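Long-range contacts in oxidized polyvinyl alcohol hydrolase (Pseudomonas sp. VM15C, PDB 3WWC), which hydrolyses beta-diketones such as 4,6-nonanedione and cleaves oxidized polyvinyl alcohol in the second step of polyvinyl alcohol degradation: residues Gly60-Val64 and Tyr164-Ala168; Tyr53-Val58 and Ser88-Gly94; Ser121-Asn125 and Trp142-Pro148; Trp126-Glu131 and Ser178-Met182. The protein carries 1 engineered substitution. All coordinates share one frame; numbering follows the deposited sequence.

Contact 1: Gly60-Val64 and Tyr164-Ala168; sequences GPAPV and YKLDA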
# COMPACT_ATOMS: atom_id res chain seq x y z
N GLY A 60 -20.08 -7.59 -16.31
CA GLY A 60 -19.31 -6.51 -16.91
C GLY A 60 -18.00 -6.29 -16.16
O GLY A 60 -17.68 -7.05 -15.26
N PRO A 61 -17.22 -5.26 -16.51
CA PRO A 61 -15.95 -4.99 -15.84
C PRO A 61 -16.05 -4.83 -14.31
O PRO A 61 -16.86 -4.11 -13.77
CB PRO A 61 -15.43 -3.73 -16.53
CG PRO A 61 -16.10 -3.80 -17.92
CD PRO A 61 -17.50 -4.21 -17.51
N ALA A 62 -15.18 -5.54 -13.61
CA ALA A 62 -15.22 -5.48 -12.16
C ALA A 62 -14.12 -4.62 -11.61
O ALA A 62 -13.05 -4.54 -12.19
CB ALA A 62 -15.01 -6.86 -11.64
N PRO A 63 -14.37 -3.97 -10.47
CA PRO A 63 -13.33 -3.15 -9.82
C PRO A 63 -12.33 -4.22 -9.28
O PRO A 63 -12.68 -5.40 -9.05
CB PRO A 63 -14.10 -2.42 -8.71
CG PRO A 63 -15.25 -3.44 -8.33
CD PRO A 63 -15.66 -3.94 -9.73
N VAL A 64 -11.10 -3.77 -9.11
CA VAL A 64 -9.96 -4.60 -8.71
C VAL A 64 -9.40 -4.19 -7.40
O VAL A 64 -9.28 -3.00 -7.09
CB VAL A 64 -8.86 -4.49 -9.80
CG1 VAL A 64 -7.51 -5.06 -9.32
CG2 VAL A 64 -9.33 -5.29 -11.06
N TYR A 164 -10.13 -11.86 -17.32
CA TYR A 164 -11.30 -11.43 -16.58
C TYR A 164 -11.53 -9.96 -16.93
O TYR A 164 -10.58 -9.24 -17.21
CB TYR A 164 -11.04 -11.59 -15.08
CG TYR A 164 -10.87 -13.03 -14.66
CD1 TYR A 164 -9.59 -13.55 -14.43
CD2 TYR A 164 -11.98 -13.89 -14.55
CE1 TYR A 164 -9.41 -14.89 -14.11
CE2 TYR A 164 -11.80 -15.24 -14.22
CZ TYR A 164 -10.52 -15.72 -14.01
OH TYR A 164 -10.28 -17.03 -13.64
N LYS A 165 -12.79 -9.52 -16.95
CA LYS A 165 -13.15 -8.14 -17.30
C LYS A 165 -12.89 -7.25 -16.11
O LYS A 165 -13.51 -7.40 -15.06
CB LYS A 165 -14.63 -8.05 -17.66
CG LYS A 165 -14.95 -8.85 -18.91
CD LYS A 165 -16.41 -8.61 -19.28
CE LYS A 165 -16.78 -9.47 -20.49
NZ LYS A 165 -18.26 -9.49 -20.70
N LEU A 166 -11.94 -6.35 -16.28
CA LEU A 166 -11.54 -5.45 -15.21
C LEU A 166 -11.87 -4.01 -15.58
O LEU A 166 -11.74 -3.59 -16.75
CB LEU A 166 -10.03 -5.53 -14.97
CG LEU A 166 -9.49 -6.95 -14.74
CD1 LEU A 166 -7.99 -6.88 -14.39
CD2 LEU A 166 -10.25 -7.65 -13.61
N ASP A 167 -12.34 -3.26 -14.59
CA ASP A 167 -12.69 -1.85 -14.74
C ASP A 167 -11.42 -1.01 -14.62
O ASP A 167 -10.87 -0.84 -13.51
CB ASP A 167 -13.72 -1.50 -13.68
CG ASP A 167 -14.16 -0.04 -13.73
OD1 ASP A 167 -13.50 0.78 -14.39
OD2 ASP A 167 -15.18 0.24 -13.05
N ALA A 168 -10.94 -0.48 -15.74
CA ALA A 168 -9.70 0.28 -15.78
C ALA A 168 -9.72 1.60 -15.01
O ALA A 168 -8.66 2.21 -14.81
CB ALA A 168 -9.27 0.54 -17.27
O HOH W 1 -20.00 -10.01 -18.08
O HOH W 2 -17.04 -1.66 -12.43
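Ala62 and Leu166 pair as a parallel beta bridge, in which one residue offers both its N-H and its carbonyl to the two neighbours of its mate. Ala62 N donates to Lys165 O (2.9 Å), and Ala62 O accepts from Asp167 N (2.8 Å); both bonds are nearly straight, at 169° and 167°. Beside this bridge Val64 brings its CG2 branch against Leu166 CD2 at 3.6 Å, while CB of Pro61 rests on the Leu166-Asp167 peptide. Two waters extend the pairing beyond the backbone. One joins Gly60 N to Lys165 NZ at the end of an extended chain; the other, 2.7 Å from Asp167 OD2, also donates to Pro61 O. Asp167 CG lies anti to the backbone N (chi1 179°), placing the carboxylate where Arg170 forms a salt bridge with OD2 and the N-H of Arg169 binds OD1. The chain then turns a corner at Ala168 and enters strand 170-176, which flanks strand 62-68 in the central sheet; strand 96-100 lies along the other side. Because Pro61 and Pro63 lack an N-H, Ala62 supplies the one backbone donor of these three residues, and it is spent on this single bridge.

Contact 2: Tyr53-Val58 and Ser88-Gly94; sequences YPAKNV and SILADHG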
# COMPACT_ATOMS: atom_id res chain seq x y z
N TYR A 53 -8.75 -14.10 -7.35
CA TYR A 53 -10.10 -14.53 -6.94
C TYR A 53 -11.04 -13.64 -7.79
O TYR A 53 -11.24 -12.44 -7.49
CB TYR A 53 -10.34 -14.27 -5.43
CG TYR A 53 -9.63 -15.18 -4.43
CD1 TYR A 53 -8.29 -14.97 -4.07
CD2 TYR A 53 -10.31 -16.24 -3.82
CE1 TYR A 53 -7.67 -15.82 -3.14
CE2 TYR A 53 -9.69 -17.07 -2.89
CZ TYR A 53 -8.37 -16.85 -2.56
OH TYR A 53 -7.76 -17.68 -1.61
N PRO A 54 -11.67 -14.20 -8.84
CA PRO A 54 -12.57 -13.38 -9.68
C PRO A 54 -13.80 -12.91 -8.94
O PRO A 54 -14.35 -13.58 -8.06
CB PRO A 54 -12.92 -14.30 -10.85
CG PRO A 54 -11.87 -15.38 -10.81
CD PRO A 54 -11.51 -15.57 -9.37
N ALA A 55 -14.25 -11.70 -9.29
CA ALA A 55 -15.41 -11.11 -8.65
C ALA A 55 -16.65 -11.94 -8.77
O ALA A 55 -16.91 -12.46 -9.86
CB ALA A 55 -15.69 -9.72 -9.27
N LYS A 56 -17.44 -11.96 -7.71
CA LYS A 56 -18.76 -12.65 -7.69
C LYS A 56 -19.90 -11.63 -7.79
O LYS A 56 -19.76 -10.47 -7.37
CB LYS A 56 -18.97 -13.39 -6.38
CG LYS A 56 -17.97 -14.46 -6.11
CD LYS A 56 -17.88 -15.45 -7.23
CE LYS A 56 -17.42 -16.78 -6.66
NZ LYS A 56 -17.34 -16.63 -5.15
N ASN A 57 -21.05 -12.08 -8.30
CA ASN A 57 -22.26 -11.23 -8.45
C ASN A 57 -22.08 -9.96 -9.27
O ASN A 57 -22.79 -8.96 -9.04
CB ASN A 57 -22.82 -10.83 -7.07
CG ASN A 57 -23.32 -12.03 -6.29
OD1 ASN A 57 -23.85 -12.98 -6.88
ND2 ASN A 57 -23.16 -11.99 -4.97
N VAL A 58 -21.16 -10.00 -10.24
CA VAL A 58 -20.88 -8.83 -11.07
C VAL A 58 -20.98 -9.15 -12.56
O VAL A 58 -20.42 -10.15 -13.00
CB VAL A 58 -19.41 -8.29 -10.84
CG1 VAL A 58 -19.05 -7.23 -11.89
CG2 VAL A 58 -19.26 -7.69 -9.48
N SER A 88 -9.47 -12.16 0.44
CA SER A 88 -10.13 -12.84 -0.67
C SER A 88 -11.63 -12.74 -0.58
O SER A 88 -12.29 -12.91 -1.58
CB SER A 88 -9.74 -14.33 -0.67
OG SER A 88 -10.24 -15.04 0.45
N ILE A 89 -12.15 -12.44 0.60
CA ILE A 89 -13.60 -12.32 0.78
C ILE A 89 -14.15 -11.15 0.01
O ILE A 89 -15.36 -11.15 -0.33
CB ILE A 89 -13.93 -12.27 2.32
CG1 ILE A 89 -13.40 -13.55 2.95
CG2 ILE A 89 -15.48 -12.22 2.57
CD1 ILE A 89 -13.81 -14.77 2.22
N LEU A 90 -13.31 -10.17 -0.34
CA LEU A 90 -13.81 -9.07 -1.18
C LEU A 90 -14.27 -9.57 -2.55
O LEU A 90 -14.98 -8.86 -3.24
CB LEU A 90 -12.77 -7.98 -1.34
CG LEU A 90 -12.88 -7.17 -0.05
CD1 LEU A 90 -11.58 -6.61 0.27
CD2 LEU A 90 -13.95 -6.07 -0.18
N ALA A 91 -13.86 -10.75 -2.99
CA ALA A 91 -14.38 -11.26 -4.26
C ALA A 91 -15.90 -11.55 -4.11
O ALA A 91 -16.64 -11.34 -5.05
CB ALA A 91 -13.60 -12.56 -4.72
N ASP A 92 -16.34 -11.94 -2.92
CA ASP A 92 -17.76 -12.18 -2.65
C ASP A 92 -18.47 -10.83 -2.58
O ASP A 92 -19.69 -10.79 -2.54
CB ASP A 92 -17.96 -12.82 -1.28
CG ASP A 92 -17.42 -14.26 -1.19
OD1 ASP A 92 -17.41 -14.95 -2.22
OD2 ASP A 92 -17.06 -14.68 -0.07
N HIS A 93 -17.69 -9.74 -2.56
CA HIS A 93 -18.24 -8.38 -2.49
C HIS A 93 -18.22 -7.71 -3.85
O HIS A 93 -18.51 -6.52 -3.95
CB HIS A 93 -17.44 -7.57 -1.50
CG HIS A 93 -18.18 -6.36 -0.98
ND1 HIS A 93 -19.41 -6.49 -0.36
CD2 HIS A 93 -17.93 -5.03 -1.06
CE1 HIS A 93 -19.90 -5.29 -0.11
NE2 HIS A 93 -19.02 -4.39 -0.52
N GLY A 94 -17.83 -8.44 -4.88
CA GLY A 94 -17.83 -7.92 -6.25
C GLY A 94 -16.54 -7.30 -6.75
O GLY A 94 -16.57 -6.47 -7.65
O HOH W 3 -22.14 -9.71 -3.33
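Tyr53 lays one ring face on the CB of Ser88, a CH-pi contact with CB 3.4 Å from the ring centroid and 9° off the normal. The Tyr53 torsion brings the ring there, with CG turned beside its own backbone N, anti to the carbonyl carbon. Ser88 holds OG between N and the carbonyl carbon (chi1 67°), where OG bonds to Leu79 O; its CB, set by the backbone, meets the ring. An alanine in place of Tyr53 would probably leave Ser88 CB without its aromatic cover and open a gap beside it. Behind the ring, Tyr53 CB meets Ala91 CB at 3.7 Å. The setting is the end of the central sheet of an alpha/beta-hydrolase fold: Tyr53 closes strand 46-53, and Gly94 comes shortly before strand 96-100, its antiparallel neighbour. The intervening 88-94 run coils through successive turns, and Ala91 O takes two donors from opposite faces of its plane, Gly94 N at 3.1 Å and Lys56 N at 2.8 Å. Lys56 bends at chi2 (-55°) and again at chi4, running alongside Asp92 until NZ lies 3.4 Å from Asp92 OD1, a long salt bridge. Val58 directs CG2, the branch beside its backbone N, to within 3.5 Å of Gly94 O. One water accepts from Asn57 ND2 and donates to Asp92 O.

Contact 3: Ser121-Asn125 and Trp142-Pro148; sequences SNGWN and WKNDEGP. With BUA (butanoic acid), chain D.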
# COMPACT_ATOMS: atom_id res chain seq x y z
N SER A 121 18.06 -5.68 0.45
CA SER A 121 19.39 -5.72 -0.16
C SER A 121 19.31 -4.97 -1.48
O SER A 121 18.22 -4.48 -1.84
CB SER A 121 19.83 -7.19 -0.34
OG SER A 121 18.99 -7.91 -1.21
N ASN A 122 20.43 -4.83 -2.19
CA ASN A 122 20.41 -4.16 -3.49
C ASN A 122 19.88 -2.76 -3.51
O ASN A 122 19.32 -2.32 -4.52
CB ASN A 122 19.67 -5.03 -4.51
CG ASN A 122 20.33 -6.38 -4.67
OD1 ASN A 122 21.52 -6.44 -5.02
ND2 ASN A 122 19.60 -7.47 -4.37
N GLY A 123 20.07 -2.05 -2.41
CA GLY A 123 19.61 -0.67 -2.35
C GLY A 123 18.23 -0.47 -1.78
O GLY A 123 17.79 0.66 -1.67
N TRP A 124 17.55 -1.55 -1.40
CA TRP A 124 16.21 -1.48 -0.81
C TRP A 124 16.26 -1.46 0.69
O TRP A 124 17.09 -2.14 1.33
CB TRP A 124 15.36 -2.68 -1.30
CG TRP A 124 15.15 -2.61 -2.77
CD1 TRP A 124 15.81 -3.33 -3.74
CD2 TRP A 124 14.29 -1.71 -3.45
NE1 TRP A 124 15.41 -2.91 -4.97
CE2 TRP A 124 14.47 -1.92 -4.83
CE3 TRP A 124 13.40 -0.73 -3.02
CZ2 TRP A 124 13.79 -1.19 -5.78
CZ3 TRP A 124 12.72 0.02 -3.97
CH2 TRP A 124 12.92 -0.22 -5.33
N ASN A 125 15.35 -0.72 1.30
CA ASN A 125 15.34 -0.62 2.73
C ASN A 125 14.92 -1.86 3.50
O ASN A 125 15.56 -2.25 4.51
CB ASN A 125 14.44 0.54 3.20
CG ASN A 125 14.56 0.77 4.70
OD1 ASN A 125 15.61 1.23 5.15
ND2 ASN A 125 13.53 0.43 5.46
N TRP A 142 17.31 4.13 -6.65
CA TRP A 142 15.87 4.03 -6.48
C TRP A 142 15.22 5.36 -6.23
O TRP A 142 14.00 5.43 -6.04
CB TRP A 142 15.56 3.00 -5.38
CG TRP A 142 16.23 1.67 -5.71
CD1 TRP A 142 17.12 1.00 -4.91
CD2 TRP A 142 16.04 0.84 -6.89
NE1 TRP A 142 17.50 -0.20 -5.50
CE2 TRP A 142 16.85 -0.32 -6.71
CE3 TRP A 142 15.25 0.95 -8.04
CZ2 TRP A 142 16.89 -1.36 -7.67
CZ3 TRP A 142 15.28 -0.08 -8.98
CH2 TRP A 142 16.11 -1.23 -8.78
N LYS A 143 16.00 6.44 -6.22
CA LYS A 143 15.39 7.77 -6.09
C LYS A 143 14.47 8.04 -7.27
O LYS A 143 13.52 8.78 -7.13
CB LYS A 143 16.43 8.89 -6.06
CG LYS A 143 17.10 8.99 -4.77
CD LYS A 143 18.18 10.08 -4.85
CE LYS A 143 18.67 10.43 -3.48
NZ LYS A 143 19.64 11.57 -3.65
N ASN A 144 14.72 7.47 -8.45
CA ASN A 144 13.77 7.80 -9.48
C ASN A 144 13.46 6.62 -10.40
O ASN A 144 13.18 6.79 -11.59
CB ASN A 144 14.18 9.08 -10.26
CG ASN A 144 13.87 10.41 -9.47
OD1 ASN A 144 12.72 10.86 -9.39
ND2 ASN A 144 14.91 11.02 -8.88
N ASP A 145 13.51 5.43 -9.83
CA ASP A 145 13.15 4.19 -10.51
C ASP A 145 12.17 3.52 -9.53
O ASP A 145 12.54 3.26 -8.39
CB ASP A 145 14.37 3.30 -10.72
CG ASP A 145 14.05 2.05 -11.56
OD1 ASP A 145 13.02 1.34 -11.35
OD2 ASP A 145 14.88 1.74 -12.44
N GLU A 146 10.96 3.25 -10.02
CA GLU A 146 9.89 2.67 -9.20
C GLU A 146 10.28 1.36 -8.58
O GLU A 146 9.79 1.01 -7.50
CB GLU A 146 8.63 2.47 -10.05
CG GLU A 146 8.78 1.43 -11.14
CD GLU A 146 7.55 1.32 -12.04
OE1 GLU A 146 6.43 1.43 -11.53
OE2 GLU A 146 7.70 1.13 -13.28
N GLY A 147 11.18 0.62 -9.22
CA GLY A 147 11.54 -0.69 -8.66
C GLY A 147 10.72 -1.82 -9.26
O GLY A 147 9.65 -1.59 -9.80
N PRO A 148 11.16 -3.07 -9.07
CA PRO A 148 10.46 -4.20 -9.67
C PRO A 148 9.13 -4.65 -9.11
O PRO A 148 8.44 -5.38 -9.79
CB PRO A 148 11.51 -5.32 -9.68
CG PRO A 148 12.53 -4.92 -8.66
CD PRO A 148 12.44 -3.43 -8.43
C1 BUA D . 10.01 -0.39 8.59
C2 BUA D . 11.51 -0.21 8.35
C3 BUA D . 12.27 -0.56 9.63
C4 BUA D . 13.78 -0.44 9.36
O1 BUA D . 14.13 0.21 8.36
O2 BUA D . 14.54 -1.00 10.17
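Trp124 and Trp142 share one choice of first torsion: in each, CG lies anti to the carbonyl carbon and beside the backbone N (chi1 -64° and -54°), and from these positions the two indoles reach across to each other. The motif that carries the first of them is a type I' beta turn from Ser121 to Trp124; the second lies in a short 3-10 segment in the long loop ahead of helix 148-160. The rings form a face-to-face stack, the six-membered ring of Trp124 against the five-membered ring of Trp142, with centroids 3.8 Å apart and planes inclined by 28°. Trp124 CZ2 sits over the middle of the Trp142 indole, 3.2 Å from CD2, whereas the side chains themselves cross at about a right angle. Rotation of Trp142 is fixed by its edge: NE1 donates an almost straight bond to a lone pair of Asn122 O at 3.0 Å, and that oxygen lies in the ring plane. Gly123 passes so close that a CB there would collide with Trp142 NE1. At the outer rim of Trp124, CH2 approaches Gly147 CA at 3.6 Å, again a place for a residue without a side chain, and CZ2 touches Pro148 CD. Gly147, N-cap of the helix, is held by an Asx turn in which its N bonds to Asp145 OD1. Just past the beta turn lies one of the ligand pockets; Arg234 binds Asn125 OD1, while Asn125 ND2 donates to O1 of a butanoic acid at 3.0 Å.

Contact 4: Trp126-Glu131 and Ser178-Met182; sequences WNPWFE and SGGTM. With BUA (butanoic acid), chain C; BUA (butanoic acid), chain D.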
# COMPACT_ATOMS: atom_id res chain seq x y z
N TRP A 126 13.85 -2.49 3.03
CA TRP A 126 13.19 -3.58 3.75
C TRP A 126 12.84 -4.70 2.77
O TRP A 126 12.34 -4.46 1.70
CB TRP A 126 11.95 -2.95 4.41
CG TRP A 126 11.47 -3.75 5.58
CD1 TRP A 126 10.26 -4.35 5.71
CD2 TRP A 126 12.23 -4.09 6.74
NE1 TRP A 126 10.22 -5.06 6.89
CE2 TRP A 126 11.41 -4.91 7.54
CE3 TRP A 126 13.51 -3.76 7.19
CZ2 TRP A 126 11.84 -5.43 8.76
CZ3 TRP A 126 13.94 -4.29 8.43
CH2 TRP A 126 13.10 -5.11 9.19
N ASN A 127 13.12 -5.93 3.15
CA ASN A 127 12.99 -7.06 2.22
C ASN A 127 11.61 -7.56 1.74
O ASN A 127 11.55 -8.16 0.68
CB ASN A 127 13.75 -8.26 2.81
CG ASN A 127 14.34 -9.16 1.75
OD1 ASN A 127 14.82 -8.70 0.72
ND2 ASN A 127 14.35 -10.46 2.03
N PRO A 128 10.50 -7.35 2.49
CA PRO A 128 9.23 -7.87 2.00
C PRO A 128 8.79 -7.40 0.61
O PRO A 128 8.27 -8.19 -0.20
CB PRO A 128 8.22 -7.44 3.06
CG PRO A 128 9.05 -7.49 4.39
CD PRO A 128 10.41 -6.87 3.88
N TRP A 129 8.98 -6.10 0.35
CA TRP A 129 8.60 -5.51 -0.93
C TRP A 129 9.68 -4.51 -1.28
O TRP A 129 10.39 -4.02 -0.42
CB TRP A 129 7.27 -4.73 -0.83
CG TRP A 129 6.06 -5.54 -0.31
CD1 TRP A 129 5.53 -5.51 0.97
CD2 TRP A 129 5.27 -6.48 -1.05
NE1 TRP A 129 4.47 -6.38 1.06
CE2 TRP A 129 4.28 -6.99 -0.16
CE3 TRP A 129 5.30 -6.95 -2.37
CZ2 TRP A 129 3.33 -7.94 -0.57
CZ3 TRP A 129 4.38 -7.88 -2.79
CH2 TRP A 129 3.38 -8.38 -1.88
N PHE A 130 9.76 -4.16 -2.57
CA PHE A 130 10.72 -3.14 -3.01
C PHE A 130 9.94 -1.82 -2.81
O PHE A 130 9.40 -1.22 -3.74
CB PHE A 130 11.07 -3.41 -4.48
CG PHE A 130 11.71 -4.79 -4.71
CD1 PHE A 130 12.92 -5.09 -4.11
CD2 PHE A 130 11.07 -5.78 -5.47
CE1 PHE A 130 13.48 -6.38 -4.27
CE2 PHE A 130 11.62 -7.03 -5.63
CZ PHE A 130 12.83 -7.34 -5.03
N GLU A 131 9.93 -1.38 -1.56
CA GLU A 131 9.10 -0.28 -1.14
C GLU A 131 9.77 0.99 -0.64
O GLU A 131 9.06 1.94 -0.29
CB GLU A 131 8.03 -0.77 -0.11
CG GLU A 131 8.42 -1.82 1.02
CD GLU A 131 9.06 -1.23 2.27
OE1 GLU A 131 10.00 -0.42 2.17
OE2 GLU A 131 8.63 -1.64 3.39
N SER A 178 4.58 -3.17 5.81
CA SER A 178 5.44 -3.01 4.63
C SER A 178 4.54 -3.03 3.38
O SER A 178 4.92 -2.38 2.39
CB SER A 178 6.47 -4.14 4.59
OG SER A 178 7.34 -4.00 3.49
N GLY A 179 3.41 -3.73 3.41
CA GLY A 179 2.53 -3.67 2.24
C GLY A 179 1.88 -2.30 2.13
O GLY A 179 1.52 -1.91 1.01
N GLY A 180 1.67 -1.61 3.25
CA GLY A 180 1.17 -0.24 3.19
C GLY A 180 2.25 0.69 2.64
O GLY A 180 1.93 1.63 1.91
N THR A 181 3.53 0.45 2.98
CA THR A 181 4.62 1.25 2.45
C THR A 181 4.67 1.04 0.94
O THR A 181 4.84 1.99 0.18
CB THR A 181 5.94 0.80 3.09
OG1 THR A 181 5.75 0.75 4.52
CG2 THR A 181 7.07 1.76 2.70
N MET A 182 4.52 -0.21 0.54
CA MET A 182 4.53 -0.49 -0.90
C MET A 182 3.37 0.18 -1.61
O MET A 182 3.54 0.63 -2.77
CB MET A 182 4.51 -2.02 -1.10
CG MET A 182 4.62 -2.48 -2.57
SD MET A 182 6.27 -2.09 -3.24
CE MET A 182 5.83 -1.04 -4.63
C1 BUA C . 9.86 -1.25 8.65
C2 BUA C . 8.43 -1.62 9.04
C3 BUA C . 7.90 -2.68 8.08
C4 BUA C . 6.51 -3.16 8.50
O1 BUA C . 6.22 -4.35 8.22
O2 BUA C . 5.75 -2.31 9.02
C1 BUA D . 10.01 -0.39 8.59
C2 BUA D . 11.51 -0.21 8.35
C3 BUA D . 12.27 -0.56 9.63
C4 BUA D . 13.78 -0.44 9.36
O1 BUA D . 14.13 0.21 8.36
O2 BUA D . 14.54 -1.00 10.17
O HOH W 4 7.84 -0.50 5.77
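Glu131 and Ser178 form the polar centre of a buried contact, with the Ser178 hydroxyl donating to Glu131 OE2 at 2.7 Å. The bond meets the anti side of the carboxylate, 21° out of its plane, and Ser178 OG reaches it by standing anti to the backbone N (chi1 -178°). One turn further along the helix the fit is close: Glu131 CB presses on Met182 CA at 3.6 Å, and Met182 curls at chi2 and chi3 so that SD comes 3.3 Å from Phe130 O. SD also touches Trp129 CB and lies obliquely to its indole, a Met-aromatic contact, while Trp129 turns its edge toward Ser178. The ligand side is looser. There a water links Glu131 OE2 to Thr181 OG1, which Glu203 N also holds, and Trp126 meets the helix through CD1 alone, 3.7 Å from Ser178 OG. One face of Trp126 instead backs two modelled butanoic acids that overlap at their C1 ends, probably alternative occupants; NE1 is 3.5 Å from C3 of the chain C molecule. Replacing Trp126 with an alanine would probably strip the bound acid, in either position, of that wall and leave Ser71 OG without the indole N-H it accepts. Ser178 N lies 3.1 Å from O1 of the chain C acid, consistent with the oxyanion-hole role of the residue after the nucleophile in alpha/beta hydrolases; the probable nucleophile position here holds the engineered Ala177. Helix 178-189 thus begins beside the ligand pocket, and Met182 and Trp129 carry its packing outward to Asp149 of helix 148-160 and Met68 of strand 62-68.

From the N terminus, the chain first leaves strand 46-53 through Tyr53-Val58 and then enters strand 62-68 through Gly60-Val64. Contact 2 closes at Ser88-Gly94, before strand 96-100, and crosses contact 1, which stays open for a hundred residues; the two touch, Pro63 CG lying 3.4 Å from Gly94 O. Inside the loop of contact 1, contact 3 opens at Ser121-Asn125 and closes at Trp142-Pro148, wholly nested. Contact 4 starts at Trp126-Glu131, crosses contacts 3 and 1, and closes on helix 178-189. Contact 1 joins the start of strand 62-68 to strand 166-167, and contact 2 the loops beside it; contacts 3 and 4, adjoining through Trp124 and Phe130, fix the long loop beside the ligand pockets.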